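Local structure of endo-alpha-(1->5)-L-arabinanase (Bacillus licheniformis, 6B7K) at residues Q80-I85 against I139-V144; L44-S49 against S56-I61. The protein probably hydrolyses internal alpha-(1->5)-arabinofuranosidic linkages of arabinans, as a calcium-binding member of glycoside hydrolase family 43. One frame throughout, in Å; residues are numbered along the deposited sequence.

Contact 1: Q80-I85 against I139-V144; sequences QWAPDI and IDPDLV. With CA (calcium ion), chain F.
The indole of Trp81 meets Ile139 at its edge: Ile139 CD1 lies in the ring plane, 4.0 Å from Trp81 CZ3, while His79 stacks on the ring. Farther along, the carboxylates of Asp84 and Asp142 stand with their planes 41° apart. They converge through their OD1 atoms, each 2.4 Å from the calcium, and Asp264 adds a third carboxylate. Asp84 has its CG anti to the backbone N (chi1 -180°), which carries the group across to the neighbouring segment. There its OD2 accepts a nearly straight hydrogen bond (170°) from Leu143 N at 2.8 Å, the donor approaching from above the carboxylate plane. Between these two ends, Ala82 CB sits 3.3 Å from Asp140 OD1, and the Ala82 carbonyl O rests against Pro141 CD.

The segments run almost parallel, leading into or forming the innermost strands of successive blades in the five-bladed GH43 propeller. Asp140 probably orients the proton donor Glu192 and the substrate. Calcium probably offsets the repulsion between the clustered carboxylates, so that the metal and the Leu143 N-H, gripping different oxygens of Asp84, tie one blade to the next beside the predicted substrate-binding residues Ile139 and Asp140.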
ATOM      1  N   GLN A  80      13.516  -3.611  -0.431  1.00 37.66           N
ATOM      2  CA  GLN A  80      12.246  -4.030   0.138  1.00 36.53           C
ATOM      3  C   GLN A  80      11.109  -3.261  -0.524  1.00 34.81           C
ATOM      4  O   GLN A  80      11.299  -2.151  -1.028  1.00 33.89           O
ATOM      5  CB  GLN A  80      12.227  -3.818   1.653  1.00 36.01           C
ATOM      6  CG  GLN A  80      12.983  -4.883   2.444  1.00 37.82           C
ATOM      7  CD  GLN A  80      14.471  -4.911   2.135  1.00 39.28           C
ATOM      8  OE1 GLN A  80      15.217  -4.020   2.536  1.00 39.48           O
ATOM      9  NE2 GLN A  80      14.910  -5.940   1.419  1.00 40.87           N
ATOM     10  N   TRP A  81       9.923  -3.864  -0.523  1.00 34.54           N
ATOM     11  CA  TRP A  81       8.808  -3.366  -1.313  1.00 33.02           C
ATOM     12  C   TRP A  81       7.703  -2.807  -0.429  1.00 32.55           C
ATOM     13  O   TRP A  81       7.587  -3.142   0.754  1.00 30.70           O
ATOM     14  CB  TRP A  81       8.191  -4.462  -2.188  1.00 33.30           C
ATOM     15  CG  TRP A  81       9.124  -5.414  -2.859  1.00 34.61           C
ATOM     16  CD1 TRP A  81      10.479  -5.310  -2.992  1.00 34.83           C
ATOM     17  CD2 TRP A  81       8.750  -6.633  -3.505  1.00 36.75           C
ATOM     18  NE1 TRP A  81      10.970  -6.398  -3.675  1.00 36.97           N
ATOM     19  CE2 TRP A  81       9.927  -7.222  -4.003  1.00 38.43           C
ATOM     20  CE3 TRP A  81       7.531  -7.282  -3.710  1.00 37.77           C
ATOM     21  CZ2 TRP A  81       9.914  -8.430  -4.692  1.00 41.16           C
ATOM     22  CZ3 TRP A  81       7.523  -8.475  -4.390  1.00 40.33           C
ATOM     23  CH2 TRP A  81       8.703  -9.037  -4.872  1.00 42.07           C
ATOM     24  N   ALA A  82       6.879  -1.959  -1.050  1.00 34.62           N
ATOM     25  CA  ALA A  82       5.555  -1.541  -0.598  1.00 36.23           C
ATOM     26  C   ALA A  82       5.489  -1.249   0.894  1.00 39.01           C
ATOM     27  O   ALA A  82       4.893  -2.028   1.649  1.00 38.33           O
ATOM     28  CB  ALA A  82       4.526  -2.616  -0.954  1.00 37.61           C
ATOM     29  N   PRO A  83       6.074  -0.151   1.358  1.00 41.96           N
ATOM     30  CA  PRO A  83       5.951   0.208   2.770  1.00 45.31           C
ATOM     31  C   PRO A  83       4.621   0.889   3.057  1.00 52.03           C
ATOM     32  O   PRO A  83       3.970   1.448   2.174  1.00 62.08           O
ATOM     33  CB  PRO A  83       7.122   1.170   2.988  1.00 43.08           C
ATOM     34  CG  PRO A  83       7.300   1.814   1.667  1.00 42.36           C
ATOM     35  CD  PRO A  83       6.950   0.783   0.627  1.00 42.89           C
ATOM     36  N   ASP A  84       4.221   0.818   4.324  1.00 46.70           N
ATOM     37  CA  ASP A  84       3.037   1.515   4.814  1.00 42.60           C
ATOM     38  C   ASP A  84       3.406   2.256   6.089  1.00 40.41           C
ATOM     39  O   ASP A  84       3.912   1.650   7.037  1.00 40.84           O
ATOM     40  CB  ASP A  84       1.876   0.555   5.071  1.00 42.38           C
ATOM     41  CG  ASP A  84       0.639   1.271   5.574  1.00 42.18           C
ATOM     42  OD1 ASP A  84       0.178   2.208   4.890  1.00 42.07           O
ATOM     43  OD2 ASP A  84       0.128   0.905   6.654  1.00 42.99           O
ATOM     44  N   ILE A  85       3.145   3.559   6.113  1.00 37.09           N
ATOM     45  CA  ILE A  85       3.514   4.421   7.225  1.00 34.25           C
ATOM     46  C   ILE A  85       2.256   5.064   7.794  1.00 33.21           C
ATOM     47  O   ILE A  85       1.387   5.529   7.047  1.00 32.41           O
ATOM     48  CB  ILE A  85       4.535   5.492   6.783  1.00 32.89           C
ATOM     49  CG1 ILE A  85       4.921   6.396   7.956  1.00 32.59           C
ATOM     50  CG2 ILE A  85       3.996   6.287   5.599  1.00 32.62           C
ATOM     51  CD1 ILE A  85       5.634   5.666   9.076  1.00 32.46           C
ATOM     52  N   ILE A 139       2.870  -9.606   1.010  1.00 36.22           N
ATOM     53  CA  ILE A 139       3.420  -8.319   0.602  1.00 34.79           C
ATOM     54  C   ILE A 139       2.284  -7.303   0.569  1.00 34.38           C
ATOM     55  O   ILE A 139       1.118  -7.632   0.811  1.00 35.03           O
ATOM     56  CB  ILE A 139       4.131  -8.373  -0.770  1.00 35.24           C
ATOM     57  CG1 ILE A 139       3.141  -8.714  -1.886  1.00 36.61           C
ATOM     58  CG2 ILE A 139       5.300  -9.351  -0.754  1.00 36.14           C
ATOM     59  CD1 ILE A 139       3.717  -8.519  -3.273  1.00 36.92           C
ATOM     60  N   ASP A 140       2.636  -6.062   0.250  1.00 33.99           N
ATOM     61  CA  ASP A 140       1.697  -4.949   0.178  1.00 33.56           C
ATOM     62  C   ASP A 140       0.847  -4.811   1.446  1.00 32.86           C
ATOM     63  O   ASP A 140      -0.381  -4.927   1.392  1.00 33.06           O
ATOM     64  CB  ASP A 140       0.808  -5.080  -1.051  1.00 34.81           C
ATOM     65  CG  ASP A 140       1.605  -5.125  -2.340  1.00 35.59           C
ATOM     66  OD1 ASP A 140       2.851  -5.158  -2.266  1.00 35.11           O
ATOM     67  OD2 ASP A 140       0.989  -5.128  -3.426  1.00 36.71           O
ATOM     68  N   PRO A 141       1.467  -4.547   2.594  1.00 31.88           N
ATOM     69  CA  PRO A 141       0.696  -4.387   3.828  1.00 31.84           C
ATOM     70  C   PRO A 141       0.087  -2.998   3.927  1.00 31.11           C
ATOM     71  O   PRO A 141       0.471  -2.063   3.222  1.00 30.07           O
ATOM     72  CB  PRO A 141       1.744  -4.608   4.921  1.00 31.58           C
ATOM     73  CG  PRO A 141       2.993  -4.085   4.312  1.00 30.75           C
ATOM     74  CD  PRO A 141       2.912  -4.384   2.832  1.00 31.20           C
ATOM     75  N   ASP A 142      -0.884  -2.878   4.828  1.00 32.44           N
ATOM     76  CA  ASP A 142      -1.557  -1.601   5.040  1.00 33.43           C
ATOM     77  C   ASP A 142      -2.308  -1.657   6.357  1.00 35.46           C
ATOM     78  O   ASP A 142      -3.147  -2.544   6.554  1.00 36.96           O
ATOM     79  CB  ASP A 142      -2.508  -1.287   3.893  1.00 33.95           C
ATOM     80  CG  ASP A 142      -2.938   0.160   3.881  1.00 34.38           C
ATOM     81  OD1 ASP A 142      -2.143   1.009   3.423  1.00 34.67           O
ATOM     82  OD2 ASP A 142      -4.065   0.449   4.336  1.00 34.86           O
ATOM     83  N   LEU A 143      -2.012  -0.717   7.248  1.00 35.75           N
ATOM     84  CA  LEU A 143      -2.668  -0.625   8.543  1.00 37.02           C
ATOM     85  C   LEU A 143      -3.927   0.228   8.433  1.00 38.12           C
ATOM     86  O   LEU A 143      -3.955   1.223   7.704  1.00 38.66           O
ATOM     87  CB  LEU A 143      -1.710  -0.030   9.575  1.00 37.09           C
ATOM     88  CG  LEU A 143      -2.215   0.274  10.987  1.00 38.06           C
ATOM     89  CD1 LEU A 143      -2.656  -0.993  11.695  1.00 39.05           C
ATOM     90  CD2 LEU A 143      -1.136   0.984  11.783  1.00 37.83           C
ATOM     91  N   VAL A 144      -4.970  -0.174   9.155  1.00 38.66           N
ATOM     92  CA  VAL A 144      -6.235   0.551   9.185  1.00 38.82           C
ATOM     93  C   VAL A 144      -6.821   0.436  10.587  1.00 39.96           C
ATOM     94  O   VAL A 144      -6.725  -0.617  11.228  1.00 40.06           O
ATOM     95  CB  VAL A 144      -7.218   0.025   8.116  1.00 38.66           C
ATOM     96  CG1 VAL A 144      -7.380  -1.483   8.230  1.00 39.23           C
ATOM     97  CG2 VAL A 144      -8.568   0.725   8.226  1.00 39.55           C
TER
HETATM   98 CA    CA F 302      -2.042   3.131   4.491  1.00 34.09          CA
HETATM   99  O   HOH W   1      -3.623   5.147   4.998  1.00 23.56           O

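Contact 2: L44-S49 against S56-I61; sequences LRVIKS and SAAPSI
Leu44 and Ile61 pair across an antiparallel beta hairpin in the first blade of the propeller, where strand 44-49 lies between strand 32-38 and its hairpin partner 54-61. Two backbone bonds join them, Leu44 N to Ile61 O at 2.8 Å and Ile61 N to Leu44 O at 3.0 Å. Their side chains leave the same face of the sheet, with Leu44 CB 3.8 Å from Ile61 CB, and both go on to pack against Leu94 of the next blade.

Arg45 starts out away from the partner strand, but its guanidinium swings back, where NH2 forms a salt bridge with Asp18 and NE bonds to Phe20 O. The methyl Ile47 CG2 lies over one face of this guanidinium, off its centre.

At Val46 the two methyls divide the work. CG1, anti to the backbone N (chi1 178°), packs on Ala58 CB at 3.6 Å, and CG2 reaches Ile61 CG1 at 3.9 Å. Between the pairs Leu44-Ile61 and Ile47-Ala57, Arg45 and Val46 stand against Ala58, Pro59 and Ser60, so segment 56-61 bulges by one residue. Pro59 has no N-H to give, and the bond from Ala58 N to Val46 O is weak.

Regular pairing is restored beyond the bulge. Ile47 faces Ala57 as a non-hydrogen-bonded pair, with its CA-H making a bent contact to Ser56 O. Lys48 and Ser56 then exchange two backbone bonds, and the one from Lys48 N to Ser56 O is the straighter, at 164°. At the exposed end of the face that carries Val46 and Ala58, Lys48 CG, set between its own backbone N and carbonyl carbon (chi1 53°), lies 3.3 Å from Ser56 OG. At the turn Ser49 OG closes the hairpin by hydrogen bonding to both Gly52 N and Asn54 O.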
ATOM      1  N   LEU A  44      14.414   0.720   1.897  1.00 44.66           N
ATOM      2  CA  LEU A  44      13.160   1.397   1.591  1.00 42.46           C
ATOM      3  C   LEU A  44      13.437   2.849   1.232  1.00 43.02           C
ATOM      4  O   LEU A  44      14.239   3.518   1.890  1.00 44.31           O
ATOM      5  CB  LEU A  44      12.195   1.326   2.778  1.00 41.57           C
ATOM      6  CG  LEU A  44      11.674  -0.067   3.123  1.00 40.51           C
ATOM      7  CD1 LEU A  44      10.964  -0.053   4.462  1.00 39.83           C
ATOM      8  CD2 LEU A  44      10.743  -0.563   2.024  1.00 39.66           C
ATOM      9  N   ARG A  45      12.764   3.331   0.189  1.00 34.85           N
ATOM     10  CA  ARG A  45      12.985   4.676  -0.324  1.00 33.70           C
ATOM     11  C   ARG A  45      12.083   5.677   0.384  1.00 32.10           C
ATOM     12  O   ARG A  45      10.895   5.423   0.594  1.00 31.65           O
ATOM     13  CB  ARG A  45      12.732   4.714  -1.832  1.00 32.62           C
ATOM     14  CG  ARG A  45      12.824   6.093  -2.461  1.00 32.28           C
ATOM     15  CD  ARG A  45      13.012   5.989  -3.969  1.00 33.24           C
ATOM     16  NE  ARG A  45      12.841   7.275  -4.641  1.00 33.71           N
ATOM     17  CZ  ARG A  45      13.774   8.223  -4.698  1.00 34.32           C
ATOM     18  NH1 ARG A  45      14.949   8.038  -4.111  1.00 34.92           N
ATOM     19  NH2 ARG A  45      13.527   9.360  -5.337  1.00 34.51           N
ATOM     20  N   VAL A  46      12.664   6.816   0.764  1.00 31.40           N
ATOM     21  CA  VAL A  46      11.938   7.898   1.413  1.00 30.32           C
ATOM     22  C   VAL A  46      12.282   9.199   0.706  1.00 30.80           C
ATOM     23  O   VAL A  46      13.459   9.479   0.452  1.00 32.02           O
ATOM     24  CB  VAL A  46      12.273   7.997   2.913  1.00 30.71           C
ATOM     25  CG1 VAL A  46      11.538   9.164   3.538  1.00 31.24           C
ATOM     26  CG2 VAL A  46      11.920   6.704   3.626  1.00 30.39           C
ATOM     27  N   ILE A  47      11.258   9.985   0.378  1.00 30.29           N
ATOM     28  CA  ILE A  47      11.445  11.317  -0.176  1.00 31.29           C
ATOM     29  C   ILE A  47      10.566  12.287   0.599  1.00 32.49           C
ATOM     30  O   ILE A  47       9.482  11.931   1.074  1.00 32.23           O
ATOM     31  CB  ILE A  47      11.144  11.373  -1.691  1.00 30.70           C
ATOM     32  CG1 ILE A  47       9.761  10.802  -2.000  1.00 29.06           C
ATOM     33  CG2 ILE A  47      12.205  10.613  -2.464  1.00 31.66           C
ATOM     34  CD1 ILE A  47       9.437  10.793  -3.480  1.00 28.33           C
ATOM     35  N   LYS A  48      11.050  13.517   0.739  1.00 34.68           N
ATOM     36  CA  LYS A  48      10.433  14.524   1.587  1.00 36.67           C
ATOM     37  C   LYS A  48      10.001  15.724   0.754  1.00 38.38           C
ATOM     38  O   LYS A  48      10.458  15.922  -0.376  1.00 38.62           O
ATOM     39  CB  LYS A  48      11.403  14.972   2.691  1.00 39.05           C
ATOM     40  CG  LYS A  48      12.757  15.424   2.160  1.00 41.17           C
ATOM     41  CD  LYS A  48      13.775  15.623   3.272  1.00 43.80           C
ATOM     42  CE  LYS A  48      13.371  16.750   4.200  1.00 46.50           C
ATOM     43  NZ  LYS A  48      14.449  17.064   5.178  1.00 50.26           N
ATOM     44  N   SER A  49       9.114  16.535   1.333  1.00 39.30           N
ATOM     45  CA  SER A  49       8.607  17.716   0.649  1.00 39.23           C
ATOM     46  C   SER A  49       8.079  18.711   1.672  1.00 41.89           C
ATOM     47  O   SER A  49       7.435  18.323   2.649  1.00 42.18           O
ATOM     48  CB  SER A  49       7.500  17.355  -0.344  1.00 36.27           C
ATOM     49  OG  SER A  49       6.994  18.517  -0.973  1.00 37.32           O
ATOM     50  N   SER A  56      12.455  15.764  -2.532  1.00 42.16           N
ATOM     51  CA  SER A  56      13.894  15.560  -2.492  1.00 43.75           C
ATOM     52  C   SER A  56      14.182  14.261  -1.754  1.00 42.40           C
ATOM     53  O   SER A  56      13.364  13.776  -0.969  1.00 40.28           O
ATOM     54  CB  SER A  56      14.616  16.731  -1.814  1.00 46.62           C
ATOM     55  OG  SER A  56      14.263  16.805  -0.445  1.00 46.21           O
ATOM     56  N   ALA A  57      15.361  13.702  -2.014  1.00 44.04           N
ATOM     57  CA  ALA A  57      15.724  12.420  -1.427  1.00 42.74           C
ATOM     58  C   ALA A  57      15.888  12.543   0.082  1.00 42.81           C
ATOM     59  O   ALA A  57      16.222  13.605   0.612  1.00 45.45           O
ATOM     60  CB  ALA A  57      17.014  11.891  -2.056  1.00 45.01           C
ATOM     61  N   ALA A  58      15.635  11.441   0.773  1.00 40.30           N
ATOM     62  CA  ALA A  58      15.740  11.339   2.218  1.00 39.53           C
ATOM     63  C   ALA A  58      16.454  10.045   2.566  1.00 38.24           C
ATOM     64  O   ALA A  58      16.521   9.127   1.742  1.00 36.46           O
ATOM     65  CB  ALA A  58      14.352  11.378   2.875  1.00 37.73           C
ATOM     66  N   PRO A  59      17.023   9.947   3.768  1.00 39.77           N
ATOM     67  CA  PRO A  59      17.747   8.723   4.139  1.00 39.19           C
ATOM     68  C   PRO A  59      16.865   7.491   4.003  1.00 35.85           C
ATOM     69  O   PRO A  59      15.710   7.480   4.434  1.00 34.94           O
ATOM     70  CB  PRO A  59      18.148   8.977   5.596  1.00 41.01           C
ATOM     71  CG  PRO A  59      18.227  10.454   5.707  1.00 43.20           C
ATOM     72  CD  PRO A  59      17.162  10.998   4.795  1.00 41.81           C
ATOM     73  N   SER A  60      17.420   6.454   3.387  1.00 34.83           N
ATOM     74  CA  SER A  60      16.688   5.221   3.164  1.00 31.96           C
ATOM     75  C   SER A  60      16.587   4.412   4.452  1.00 32.35           C
ATOM     76  O   SER A  60      17.454   4.483   5.326  1.00 32.94           O
ATOM     77  CB  SER A  60      17.367   4.391   2.077  1.00 32.19           C
ATOM     78  OG  SER A  60      17.489   5.137   0.879  1.00 33.17           O
ATOM     79  N   ILE A  61      15.509   3.642   4.563  1.00 30.40           N
ATOM     80  CA  ILE A  61      15.317   2.744   5.695  1.00 30.12           C
ATOM     81  C   ILE A  61      16.005   1.425   5.383  1.00 31.20           C
ATOM     82  O   ILE A  61      15.991   0.959   4.237  1.00 31.23           O
ATOM     83  CB  ILE A  61      13.819   2.542   5.991  1.00 28.83           C
ATOM     84  CG1 ILE A  61      13.094   3.887   6.014  1.00 28.46           C
ATOM     85  CG2 ILE A  61      13.633   1.826   7.322  1.00 30.01           C
ATOM     86  CD1 ILE A  61      13.599   4.832   7.075  1.00 30.16           C
TER

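The hairpin of contact 2 is complete in the sequence before residue 80 is reached, and the centres of the two contacts lie about 16 Å apart, yet they touch through one side chain. Leu44 CD2 packs 3.5 Å from Gln80 O and 4.1 Å from Pro83 CB, so the hairpin of the first blade leans on the start of the inner strand of the second blade and on the residue before it. Contact 1 lies near the centre of the chain and holds two calcium ligands; contact 2 lies farther out, within one blade. The Leu44 side chain remains about 8 Å from that of Asp23, the probable proton acceptor, and about 11 Å from a calcium ion.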